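Local structure of ceramide very long chain fatty acid hydroxylase SCS7 (Saccharomyces cerevisiae, 4ZR1) at residues T42-F53 with F73-Y84. The protein hydroxylates the very long chain fatty acid of ceramides, probably at C-2 and at a likely dimetal centre, with oxygen and electrons from cytochrome b5. Sequence-based numbering, arbitrary orientation.
Sequences TDYSNDYKKHKF and FYVDQIHRPRHY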
ATOM      1  N   THR A  42     -17.159  -2.069 -11.421  1.00 88.13           N
ATOM      2  CA  THR A  42     -18.267  -2.097 -10.480  1.00 82.46           C
ATOM      3  C   THR A  42     -19.427  -1.280 -11.032  1.00 83.72           C
ATOM      4  O   THR A  42     -19.206  -0.216 -11.607  1.00 86.37           O
ATOM      5  CB  THR A  42     -17.825  -1.547  -9.092  1.00 80.77           C
ATOM      6  OG1 THR A  42     -16.963  -2.500  -8.448  1.00 79.89           O
ATOM      7  CG2 THR A  42     -19.020  -1.258  -8.194  1.00 65.29           C
ATOM      8  N   ASP A  43     -20.650  -1.800 -10.899  1.00 87.13           N
ATOM      9  CA  ASP A  43     -21.867  -1.010 -11.098  1.00 91.27           C
ATOM     10  C   ASP A  43     -22.007  -0.022  -9.936  1.00 91.04           C
ATOM     11  O   ASP A  43     -22.228  -0.441  -8.801  1.00104.05           O
ATOM     12  CB  ASP A  43     -23.093  -1.926 -11.176  1.00104.14           C
ATOM     13  CG  ASP A  43     -24.371  -1.192 -11.576  1.00107.53           C
ATOM     14  OD1 ASP A  43     -24.446   0.047 -11.442  1.00107.96           O
ATOM     15  OD2 ASP A  43     -25.321  -1.874 -12.007  1.00114.34           O
ATOM     16  N   TYR A  44     -21.887   1.278 -10.206  1.00 72.89           N
ATOM     17  CA  TYR A  44     -21.823   2.257  -9.116  1.00 77.02           C
ATOM     18  C   TYR A  44     -23.135   2.308  -8.328  1.00 90.12           C
ATOM     19  O   TYR A  44     -23.134   2.116  -7.108  1.00 94.27           O
ATOM     20  CB  TYR A  44     -21.483   3.662  -9.636  1.00 76.52           C
ATOM     21  CG  TYR A  44     -20.257   3.742 -10.527  1.00 77.38           C
ATOM     22  CD1 TYR A  44     -19.311   2.719 -10.546  1.00 72.04           C
ATOM     23  CD2 TYR A  44     -20.044   4.851 -11.349  1.00 71.59           C
ATOM     24  CE1 TYR A  44     -18.200   2.789 -11.362  1.00 77.75           C
ATOM     25  CE2 TYR A  44     -18.934   4.931 -12.169  1.00 70.63           C
ATOM     26  CZ  TYR A  44     -18.015   3.896 -12.172  1.00 79.13           C
ATOM     27  OH  TYR A  44     -16.907   3.963 -12.977  1.00 79.57           O
ATOM     28  N   SER A  45     -24.246   2.566  -9.025  1.00 94.73           N
ATOM     29  CA  SER A  45     -25.563   2.630  -8.387  1.00 90.55           C
ATOM     30  C   SER A  45     -25.882   1.393  -7.563  1.00 86.51           C
ATOM     31  O   SER A  45     -26.311   1.496  -6.414  1.00 93.75           O
ATOM     32  CB  SER A  45     -26.668   2.832  -9.425  1.00 90.89           C
ATOM     33  OG  SER A  45     -26.713   4.167  -9.875  1.00 96.44           O
ATOM     34  N   ASN A  46     -25.676   0.223  -8.146  1.00 84.88           N
ATOM     35  CA  ASN A  46     -25.980  -1.014  -7.444  1.00 94.82           C
ATOM     36  C   ASN A  46     -25.173  -1.110  -6.157  1.00 89.69           C
ATOM     37  O   ASN A  46     -25.711  -1.418  -5.087  1.00 86.87           O
ATOM     38  CB  ASN A  46     -25.709  -2.224  -8.344  1.00105.91           C
ATOM     39  CG  ASN A  46     -26.353  -3.501  -7.818  1.00128.21           C
ATOM     40  OD1 ASN A  46     -27.236  -3.459  -6.958  1.00139.05           O
ATOM     41  ND2 ASN A  46     -25.919  -4.642  -8.344  1.00130.37           N
ATOM     42  N   ASP A  47     -23.884  -0.808  -6.274  1.00 85.69           N
ATOM     43  CA  ASP A  47     -22.941  -0.936  -5.174  1.00 86.10           C
ATOM     44  C   ASP A  47     -23.277   0.001  -4.010  1.00 87.08           C
ATOM     45  O   ASP A  47     -23.173  -0.390  -2.846  1.00 92.51           O
ATOM     46  CB  ASP A  47     -21.520  -0.679  -5.686  1.00 87.88           C
ATOM     47  CG  ASP A  47     -20.476  -0.829  -4.613  1.00 84.14           C
ATOM     48  OD1 ASP A  47     -20.084  -1.983  -4.320  1.00 91.98           O
ATOM     49  OD2 ASP A  47     -20.036   0.209  -4.070  1.00 88.19           O
ATOM     50  N   TYR A  48     -23.680   1.231  -4.317  1.00 78.09           N
ATOM     51  CA  TYR A  48     -24.048   2.169  -3.263  1.00 75.77           C
ATOM     52  C   TYR A  48     -25.314   1.702  -2.560  1.00 83.42           C
ATOM     53  O   TYR A  48     -25.380   1.677  -1.334  1.00 92.45           O
ATOM     54  CB  TYR A  48     -24.235   3.569  -3.829  1.00 68.48           C
ATOM     55  CG  TYR A  48     -24.536   4.643  -2.802  1.00 80.29           C
ATOM     56  CD1 TYR A  48     -23.567   5.059  -1.900  1.00 82.02           C
ATOM     57  CD2 TYR A  48     -25.777   5.285  -2.774  1.00 82.54           C
ATOM     58  CE1 TYR A  48     -23.832   6.063  -0.978  1.00 80.80           C
ATOM     59  CE2 TYR A  48     -26.046   6.284  -1.858  1.00 79.64           C
ATOM     60  CZ  TYR A  48     -25.069   6.669  -0.967  1.00 80.15           C
ATOM     61  OH  TYR A  48     -25.322   7.661  -0.051  1.00 94.63           O
ATOM     62  N   LYS A  49     -26.313   1.309  -3.339  1.00 89.18           N
ATOM     63  CA  LYS A  49     -27.571   0.858  -2.769  1.00 95.95           C
ATOM     64  C   LYS A  49     -27.384  -0.418  -1.955  1.00 94.20           C
ATOM     65  O   LYS A  49     -28.002  -0.583  -0.906  1.00101.81           O
ATOM     66  CB  LYS A  49     -28.609   0.636  -3.868  1.00110.45           C
ATOM     67  CG  LYS A  49     -29.962   0.169  -3.358  1.00125.11           C
ATOM     68  CD  LYS A  49     -30.581   1.199  -2.425  1.00134.99           C
ATOM     69  CE  LYS A  49     -32.004   0.819  -2.032  1.00140.61           C
ATOM     70  NZ  LYS A  49     -32.572   1.737  -0.997  1.00137.43           N
ATOM     71  N   LYS A  50     -26.524  -1.311  -2.432  1.00 89.05           N
ATOM     72  CA  LYS A  50     -26.352  -2.604  -1.780  1.00 80.88           C
ATOM     73  C   LYS A  50     -25.587  -2.504  -0.460  1.00 88.21           C
ATOM     74  O   LYS A  50     -26.033  -3.032   0.550  1.00 95.30           O
ATOM     75  CB  LYS A  50     -25.651  -3.589  -2.719  1.00 76.26           C
ATOM     76  CG  LYS A  50     -25.575  -5.008  -2.168  1.00 84.07           C
ATOM     77  CD  LYS A  50     -25.074  -6.009  -3.196  1.00 94.57           C
ATOM     78  CE  LYS A  50     -24.940  -7.403  -2.590  1.00109.98           C
ATOM     79  NZ  LYS A  50     -24.446  -8.414  -3.576  1.00121.80           N
ATOM     80  N   HIS A  51     -24.447  -1.820  -0.458  1.00 82.81           N
ATOM     81  CA  HIS A  51     -23.575  -1.817   0.718  1.00 80.62           C
ATOM     82  C   HIS A  51     -23.678  -0.534   1.543  1.00 89.50           C
ATOM     83  O   HIS A  51     -23.177  -0.474   2.670  1.00 90.63           O
ATOM     84  CB  HIS A  51     -22.123  -2.052   0.292  1.00 85.40           C
ATOM     85  CG  HIS A  51     -21.922  -3.322  -0.477  1.00 93.82           C
ATOM     86  ND1 HIS A  51     -21.939  -4.567   0.120  1.00 99.20           N
ATOM     87  CD2 HIS A  51     -21.698  -3.542  -1.794  1.00 92.60           C
ATOM     88  CE1 HIS A  51     -21.736  -5.497  -0.796  1.00 97.77           C
ATOM     89  NE2 HIS A  51     -21.585  -4.902  -1.966  1.00 97.72           N
ATOM     90  N   LYS A  52     -24.333   0.482   0.982  1.00 86.82           N
ATOM     91  CA  LYS A  52     -24.588   1.740   1.689  1.00 94.29           C
ATOM     92  C   LYS A  52     -23.293   2.369   2.201  1.00 98.62           C
ATOM     93  O   LYS A  52     -23.217   2.833   3.337  1.00111.10           O
ATOM     94  CB  LYS A  52     -25.571   1.512   2.849  1.00 98.99           C
ATOM     95  CG  LYS A  52     -27.010   1.235   2.410  1.00102.85           C
ATOM     96  CD  LYS A  52     -28.000   1.386   3.564  1.00114.72           C
ATOM     97  CE  LYS A  52     -28.898   2.605   3.381  1.00124.51           C
ATOM     98  NZ  LYS A  52     -29.634   2.997   4.623  1.00126.47           N
ATOM     99  N   PHE A  53     -22.276   2.386   1.349  1.00 96.66           N
ATOM    100  CA  PHE A  53     -20.951   2.845   1.752  1.00 92.57           C
ATOM    101  C   PHE A  53     -20.528   4.135   1.039  1.00 88.47           C
ATOM    102  O   PHE A  53     -20.872   5.229   1.465  1.00 86.97           O
ATOM    103  CB  PHE A  53     -19.933   1.737   1.497  1.00 88.78           C
ATOM    104  CG  PHE A  53     -18.548   2.047   1.989  1.00 82.75           C
ATOM    105  CD1 PHE A  53     -18.340   2.505   3.280  1.00 84.22           C
ATOM    106  CD2 PHE A  53     -17.447   1.836   1.173  1.00 78.95           C
ATOM    107  CE1 PHE A  53     -17.060   2.782   3.735  1.00 83.83           C
ATOM    108  CE2 PHE A  53     -16.159   2.107   1.624  1.00 74.69           C
ATOM    109  CZ  PHE A  53     -15.966   2.580   2.904  1.00 73.09           C
ATOM    110  N   PHE A  73     -17.444  -0.194  10.544  1.00 96.04           N
ATOM    111  CA  PHE A  73     -18.088  -0.249   9.239  1.00 89.97           C
ATOM    112  C   PHE A  73     -17.147   0.247   8.149  1.00 93.11           C
ATOM    113  O   PHE A  73     -17.045  -0.353   7.073  1.00 96.08           O
ATOM    114  CB  PHE A  73     -19.365   0.573   9.248  1.00 86.24           C
ATOM    115  CG  PHE A  73     -20.065   0.618   7.923  1.00 91.05           C
ATOM    116  CD1 PHE A  73     -20.582  -0.540   7.363  1.00 91.54           C
ATOM    117  CD2 PHE A  73     -20.217   1.824   7.240  1.00 79.59           C
ATOM    118  CE1 PHE A  73     -21.237  -0.507   6.145  1.00 89.92           C
ATOM    119  CE2 PHE A  73     -20.870   1.869   6.019  1.00 81.17           C
ATOM    120  CZ  PHE A  73     -21.383   0.699   5.469  1.00 87.48           C
ATOM    121  N   TYR A  74     -16.458   1.345   8.433  1.00 86.64           N
ATOM    122  CA  TYR A  74     -15.464   1.865   7.509  1.00 78.03           C
ATOM    123  C   TYR A  74     -14.374   0.830   7.189  1.00 83.36           C
ATOM    124  O   TYR A  74     -14.033   0.634   6.017  1.00 80.90           O
ATOM    125  CB  TYR A  74     -14.819   3.133   8.069  1.00 70.98           C
ATOM    126  CG  TYR A  74     -13.577   3.502   7.315  1.00 77.84           C
ATOM    127  CD1 TYR A  74     -13.653   4.144   6.079  1.00 77.17           C
ATOM    128  CD2 TYR A  74     -12.322   3.172   7.809  1.00 76.02           C
ATOM    129  CE1 TYR A  74     -12.507   4.468   5.368  1.00 74.50           C
ATOM    130  CE2 TYR A  74     -11.171   3.487   7.107  1.00 79.01           C
ATOM    131  CZ  TYR A  74     -11.266   4.134   5.890  1.00 78.40           C
ATOM    132  OH  TYR A  74     -10.115   4.440   5.203  1.00 74.72           O
ATOM    133  N   VAL A  75     -13.827   0.174   8.220  1.00 86.90           N
ATOM    134  CA  VAL A  75     -12.731  -0.778   8.011  1.00 82.81           C
ATOM    135  C   VAL A  75     -13.235  -2.027   7.303  1.00 79.81           C
ATOM    136  O   VAL A  75     -12.525  -2.614   6.500  1.00 82.91           O
ATOM    137  CB  VAL A  75     -12.017  -1.197   9.339  1.00 79.80           C
ATOM    138  CG1 VAL A  75     -11.478   0.015  10.066  1.00 76.54           C
ATOM    139  CG2 VAL A  75     -12.939  -1.978  10.247  1.00104.58           C
ATOM    140  N   ASP A  76     -14.469  -2.421   7.582  1.00 89.10           N
ATOM    141  CA  ASP A  76     -15.018  -3.608   6.953  1.00 91.03           C
ATOM    142  C   ASP A  76     -15.262  -3.356   5.476  1.00 94.89           C
ATOM    143  O   ASP A  76     -15.144  -4.253   4.648  1.00 95.95           O
ATOM    144  CB  ASP A  76     -16.319  -4.028   7.633  1.00 89.25           C
ATOM    145  CG  ASP A  76     -16.836  -5.354   7.117  1.00 98.45           C
ATOM    146  OD1 ASP A  76     -17.681  -5.349   6.195  1.00100.37           O
ATOM    147  OD2 ASP A  76     -16.376  -6.405   7.621  1.00101.37           O
ATOM    148  N   GLN A  77     -15.595  -2.118   5.147  1.00 99.24           N
ATOM    149  CA  GLN A  77     -16.077  -1.814   3.814  1.00 89.17           C
ATOM    150  C   GLN A  77     -14.965  -1.376   2.865  1.00 80.20           C
ATOM    151  O   GLN A  77     -14.994  -1.707   1.680  1.00 79.41           O
ATOM    152  CB  GLN A  77     -17.161  -0.744   3.904  1.00 82.86           C
ATOM    153  CG  GLN A  77     -18.309  -0.961   2.954  1.00 88.36           C
ATOM    154  CD  GLN A  77     -19.066  -2.223   3.221  1.00 89.17           C
ATOM    155  OE1 GLN A  77     -19.177  -2.673   4.362  1.00 90.39           O
ATOM    156  NE2 GLN A  77     -19.583  -2.823   2.160  1.00 91.64           N
ATOM    157  N   ILE A  78     -13.991  -0.638   3.393  1.00 77.79           N
ATOM    158  CA  ILE A  78     -12.883  -0.109   2.594  1.00 83.47           C
ATOM    159  C   ILE A  78     -11.956  -1.213   2.072  1.00 89.33           C
ATOM    160  O   ILE A  78     -11.288  -1.031   1.053  1.00 87.95           O
ATOM    161  CB  ILE A  78     -12.037   0.906   3.404  1.00 81.62           C
ATOM    162  CG1 ILE A  78     -11.244   1.823   2.475  1.00 70.72           C
ATOM    163  CG2 ILE A  78     -11.091   0.189   4.369  1.00 82.26           C
ATOM    164  CD1 ILE A  78     -12.098   2.753   1.656  1.00 67.45           C
ATOM    165  N   HIS A  79     -11.922  -2.354   2.769  1.00 91.20           N
ATOM    166  CA  HIS A  79     -11.068  -3.474   2.376  1.00 82.50           C
ATOM    167  C   HIS A  79     -11.820  -4.496   1.519  1.00 78.80           C
ATOM    168  O   HIS A  79     -11.268  -5.522   1.133  1.00 74.94           O
ATOM    169  CB  HIS A  79     -10.474  -4.167   3.607  1.00 80.15           C
ATOM    170  CG  HIS A  79      -9.597  -3.282   4.438  1.00 83.96           C
ATOM    171  ND1 HIS A  79     -10.016  -2.719   5.623  1.00 83.99           N
ATOM    172  CD2 HIS A  79      -8.323  -2.857   4.251  1.00 75.24           C
ATOM    173  CE1 HIS A  79      -9.041  -1.988   6.132  1.00 77.61           C
ATOM    174  NE2 HIS A  79      -8.005  -2.048   5.318  1.00 71.82           N
ATOM    175  N   ARG A  80     -13.084  -4.223   1.219  1.00 78.73           N
ATOM    176  CA  ARG A  80     -13.793  -5.056   0.261  1.00 80.61           C
ATOM    177  C   ARG A  80     -13.737  -4.345  -1.083  1.00 83.95           C
ATOM    178  O   ARG A  80     -14.360  -3.302  -1.264  1.00 92.56           O
ATOM    179  CB  ARG A  80     -15.217  -5.324   0.731  1.00 84.55           C
ATOM    180  CG  ARG A  80     -15.241  -6.060   2.070  1.00 89.55           C
ATOM    181  CD  ARG A  80     -16.641  -6.327   2.569  1.00101.00           C
ATOM    182  NE  ARG A  80     -17.389  -7.159   1.638  1.00112.48           N
ATOM    183  CZ  ARG A  80     -18.608  -7.624   1.876  1.00117.88           C
ATOM    184  NH1 ARG A  80     -19.226  -8.374   0.971  1.00121.39           N
ATOM    185  NH2 ARG A  80     -19.204  -7.340   3.026  1.00114.65           N
ATOM    186  N   PRO A  81     -12.942  -4.892  -2.019  1.00 80.56           N
ATOM    187  CA  PRO A  81     -12.522  -4.138  -3.206  1.00 76.45           C
ATOM    188  C   PRO A  81     -13.619  -3.855  -4.227  1.00 78.31           C
ATOM    189  O   PRO A  81     -14.551  -4.633  -4.405  1.00 83.96           O
ATOM    190  CB  PRO A  81     -11.437  -5.037  -3.825  1.00 70.18           C
ATOM    191  CG  PRO A  81     -11.730  -6.410  -3.305  1.00 72.04           C
ATOM    192  CD  PRO A  81     -12.273  -6.204  -1.926  1.00 75.22           C
ATOM    193  N   ARG A  82     -13.488  -2.717  -4.894  1.00 74.57           N
ATOM    194  CA  ARG A  82     -14.319  -2.405  -6.040  1.00 74.79           C
ATOM    195  C   ARG A  82     -13.392  -2.097  -7.211  1.00 76.26           C
ATOM    196  O   ARG A  82     -12.171  -2.149  -7.071  1.00 90.21           O
ATOM    197  CB  ARG A  82     -15.245  -1.219  -5.752  1.00 82.37           C
ATOM    198  CG  ARG A  82     -15.501  -0.950  -4.279  1.00 82.45           C
ATOM    199  CD  ARG A  82     -16.500  -1.913  -3.658  1.00 84.98           C
ATOM    200  NE  ARG A  82     -16.599  -1.705  -2.216  1.00 87.23           N
ATOM    201  CZ  ARG A  82     -17.743  -1.708  -1.543  1.00 98.63           C
ATOM    202  NH1 ARG A  82     -17.752  -1.506  -0.233  1.00102.91           N
ATOM    203  NH2 ARG A  82     -18.882  -1.904  -2.188  1.00101.82           N
ATOM    204  N   HIS A  83     -13.969  -1.780  -8.364  1.00 73.44           N
ATOM    205  CA  HIS A  83     -13.189  -1.373  -9.525  1.00 72.11           C
ATOM    206  C   HIS A  83     -13.922  -0.261 -10.274  1.00 78.64           C
ATOM    207  O   HIS A  83     -15.088  -0.415 -10.641  1.00 84.17           O
ATOM    208  CB  HIS A  83     -12.921  -2.573 -10.448  1.00 74.24           C
ATOM    209  CG  HIS A  83     -11.943  -2.283 -11.545  1.00 83.68           C
ATOM    210  ND1 HIS A  83     -10.629  -1.941 -11.303  1.00 85.31           N
ATOM    211  CD2 HIS A  83     -12.093  -2.266 -12.891  1.00 85.31           C
ATOM    212  CE1 HIS A  83     -10.013  -1.728 -12.451  1.00 78.23           C
ATOM    213  NE2 HIS A  83     -10.877  -1.924 -13.430  1.00 82.43           N
ATOM    214  N   TYR A  84     -13.242   0.858 -10.496  1.00 77.95           N
ATOM    215  CA  TYR A  84     -13.846   1.996 -11.194  1.00 69.98           C
ATOM    216  C   TYR A  84     -13.973   1.770 -12.697  1.00 76.45           C
ATOM    217  O   TYR A  84     -14.765   2.430 -13.369  1.00 76.97           O
ATOM    218  CB  TYR A  84     -13.036   3.264 -10.939  1.00 65.77           C
ATOM    219  CG  TYR A  84     -13.728   4.533 -11.371  1.00 74.72           C
ATOM    220  CD1 TYR A  84     -14.799   5.046 -10.641  1.00 75.75           C
ATOM    221  CD2 TYR A  84     -13.302   5.233 -12.489  1.00 81.56           C
ATOM    222  CE1 TYR A  84     -15.442   6.211 -11.029  1.00 76.07           C
ATOM    223  CE2 TYR A  84     -13.937   6.405 -12.879  1.00 86.29           C
ATOM    224  CZ  TYR A  84     -15.007   6.886 -12.145  1.00 80.53           C
ATOM    225  OH  TYR A  84     -15.644   8.041 -12.529  1.00 77.53           O
TER
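The two chains come close at Thr42 and His83, with CA atoms 5.2 Å apart, and are wider at Phe53 and Gln77, 7.1 Å between CA atoms. Thr42 N donates to His83 O at 2.8 Å, and His83 N returns a bond to Thr42 OG1 at 3.1 Å, so Thr42, just ahead of helix 44-51, holds the His83 backbone by two bonds. The Tyr44 hydroxyl donates to a lone pair of Tyr84 O, with 2.7 Å between OH and O. The same Tyr44 OH lies over the centre of the Tyr84 ring, and the two rings are near parallel but barely overlap. From the middle of the helix, Asp47 forms a salt bridge with Arg82 through OD1 and NH2. Its carboxylate stands almost at right angles to the guanidinium plane. A second nitrogen, NH1, bonds weakly to Gln77 O. With CG anti to the backbone N (chi1 -175°), the Phe53 ring lies against helix 71-78. Phe53 turns an edge toward the face of Phe73 in an offset edge-to-face pair. Ile78 meets Phe53 and also touches helix 164-179, which carries the zinc ligand His178. The Asp47 carboxylate probably offsets the charge of Arg82, whose guanidinium joins Asp47 to Gln77 O.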